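Local coordinates for transcriptional regulator PA3341 (Pseudomonas aeruginosa, PDB 2FBH), which probably binds DNA as a dimeric MarR-family transcription factor with a winged-helix fold and binds zinc ions, at residues L136-I139 and L140-L143. Residues are numbered along the deposited sequence; the frame is centred on the assembly and turned at random.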
ATOM      1  N   LEU A 136      -2.050  11.676 -10.244  1.00  9.55           N
ATOM      2  CA  LEU A 136      -2.517  10.384  -9.688  1.00  8.96           C
ATOM      3  C   LEU A 136      -3.809   9.863 -10.356  1.00  9.37           C
ATOM      4  O   LEU A 136      -3.909   8.667 -10.632  1.00  9.98           O
ATOM      5  CB  LEU A 136      -2.818  10.534  -8.177  1.00  9.60           C
ATOM      6  CG  LEU A 136      -1.512  10.806  -7.397  1.00 11.47           C
ATOM      7  CD1 LEU A 136      -1.856  11.047  -5.903  1.00 12.53           C
ATOM      8  CD2 LEU A 136      -0.356   9.846  -7.524  1.00 13.30           C
ATOM      9  N   LEU A 137      -4.769  10.755 -10.638  1.00  8.44           N
ATOM     10  CA  LEU A 137      -6.027  10.322 -11.291  1.00  9.03           C
ATOM     11  C   LEU A 137      -5.752   9.754 -12.684  1.00  9.06           C
ATOM     12  O   LEU A 137      -6.428   8.771 -13.043  1.00  9.96           O
ATOM     13  CB  LEU A 137      -7.003  11.496 -11.339  1.00  8.44           C
ATOM     14  CG  LEU A 137      -7.617  11.809  -9.961  1.00 11.05           C
ATOM     15  CD1 LEU A 137      -8.284  13.174 -10.182  1.00 16.59           C
ATOM     16  CD2 LEU A 137      -8.650  10.737  -9.685  1.00 13.88           C
ATOM     17  N   ARG A 138      -4.796  10.322 -13.421  1.00  8.88           N
ATOM     18  CA  ARG A 138      -4.453   9.805 -14.778  1.00 10.90           C
ATOM     19  C   ARG A 138      -3.768   8.479 -14.682  1.00 10.52           C
ATOM     20  O   ARG A 138      -4.057   7.544 -15.441  1.00 10.22           O
ATOM     21  CB  ARG A 138      -3.623  10.785 -15.606  1.00 10.35           C
ATOM     22  CG  ARG A 138      -3.368  10.236 -17.028  1.00  8.91           C
ATOM     23  CD  ARG A 138      -4.663   9.852 -17.788  1.00 11.19           C
ATOM     24  NE  ARG A 138      -4.250   9.074 -18.972  1.00 12.35           N
ATOM     25  CZ  ARG A 138      -3.941   9.593 -20.174  1.00 12.76           C
ATOM     26  NH1 ARG A 138      -3.567   8.765 -21.166  1.00 11.95           N
ATOM     27  NH2 ARG A 138      -4.011  10.907 -20.404  1.00 11.94           N
ATOM     28  N   ILE A 139      -2.873   8.351 -13.702  1.00 10.71           N
ATOM     29  CA  ILE A 139      -2.214   7.029 -13.492  1.00  9.97           C
ATOM     30  C   ILE A 139      -3.286   6.008 -13.191  1.00 10.60           C
ATOM     31  O   ILE A 139      -3.350   4.902 -13.765  1.00 10.43           O
ATOM     32  CB  ILE A 139      -1.151   7.130 -12.330  1.00 10.46           C
ATOM     33  CG1 ILE A 139       0.061   8.041 -12.767  1.00  8.05           C
ATOM     34  CG2 ILE A 139      -0.744   5.675 -11.883  1.00 11.92           C
ATOM     35  CD1 ILE A 139       0.964   8.421 -11.574  1.00 12.49           C
ATOM     36  N   LEU A 140      -4.162   6.315 -12.231  1.00 10.51           N
ATOM     37  CA  LEU A 140      -5.248   5.372 -11.975  1.00 14.19           C
ATOM     38  C   LEU A 140      -6.134   5.038 -13.181  1.00 14.79           C
ATOM     39  O   LEU A 140      -6.497   3.853 -13.367  1.00 12.56           O
ATOM     40  CB  LEU A 140      -6.089   5.905 -10.823  1.00 14.35           C
ATOM     41  CG  LEU A 140      -7.047   5.012 -10.065  1.00 18.99           C
ATOM     42  CD1 LEU A 140      -6.311   3.829  -9.461  1.00 16.02           C
ATOM     43  CD2 LEU A 140      -7.813   5.928  -8.955  1.00 18.56           C
ATOM     44  N   ALA A 141      -6.457   6.039 -14.002  1.00 13.59           N
ATOM     45  CA  ALA A 141      -7.282   5.755 -15.219  1.00 14.08           C
ATOM     46  C   ALA A 141      -6.496   4.890 -16.158  1.00 14.57           C
ATOM     47  O   ALA A 141      -7.101   3.968 -16.805  1.00 15.66           O
ATOM     48  CB  ALA A 141      -7.626   7.075 -15.895  1.00 14.43           C
ATOM     49  N   ASN A 142      -5.180   5.127 -16.261  1.00 12.56           N
ATOM     50  CA  ASN A 142      -4.345   4.304 -17.168  1.00 12.13           C
ATOM     51  C   ASN A 142      -4.380   2.863 -16.705  1.00 16.64           C
ATOM     52  O   ASN A 142      -4.337   1.902 -17.529  1.00 16.25           O
ATOM     53  CB  ASN A 142      -2.919   4.775 -17.262  1.00 12.72           C
ATOM     54  CG  ASN A 142      -2.778   6.069 -18.072  1.00 13.71           C
ATOM     55  OD1 ASN A 142      -3.620   6.365 -18.924  1.00 13.17           O
ATOM     56  ND2 ASN A 142      -1.704   6.801 -17.845  1.00 11.47           N
ATOM     57  N   LEU A 143      -4.421   2.713 -15.401  1.00 14.00           N
ATOM     58  CA  LEU A 143      -4.446   1.343 -14.844  1.00 18.18           C
ATOM     59  C   LEU A 143      -5.806   0.714 -15.006  1.00 21.83           C
ATOM     60  O   LEU A 143      -5.889  -0.486 -15.205  1.00 22.44           O
ATOM     61  CB  LEU A 143      -4.029   1.329 -13.367  1.00 16.51           C
ATOM     62  CG  LEU A 143      -2.513   1.458 -13.245  1.00 15.53           C
ATOM     63  CD1 LEU A 143      -2.062   2.068 -11.905  1.00 13.72           C
ATOM     64  CD2 LEU A 143      -1.874   0.087 -13.412  1.00 18.96           C
TER
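Leu136, Leu137, Arg138 and Ile139 each offer a carbonyl oxygen to the backbone N-H four residues on, those of Leu140, Ala141, Asn142 and Leu143, the regular ladder of an alpha-helix, with N-to-O distances of 2.8 to 2.9 Å. On one flank the same i to i+4 spacing joins two polar side chains. Arg138 swings CG anti to its own N (chi1 -177°) and then bends at chi2 (55°), which carries the guanidinium outward and somewhat forward, to where the Asn142 amide leans back to meet it. NE of Arg138 gives a fairly straight bond to OD1 of Asn142, 2.8 Å long; a second, weak one reaches the same oxygen from NH1 of Arg138 at 3.3 Å. OD1 sits at the guanidinium edge, in its plane, whereas NE stands above the plane of the amide carbonyl, the two flat groups being turned 76° apart.

This helix, 126-144, belongs to the mainly helical dimerisation region characteristic of MarR proteins, packing on helix 11-29 of its own chain and on the second subunit. Asn142 works in both directions: while OD1 receives Arg138, ND2 donates to the carbonyl oxygens of Val120 and Thr122 of the second subunit, and bonds at both ends of the amide probably hold its rotation. On the apolar flank Ile139 and Leu143 lie side by side, CG2 of Ile139 meeting CD1 of Leu143 at 3.8 Å, and Ile139 also packs on Phe11 of its own chain and on Ile124 of the second subunit.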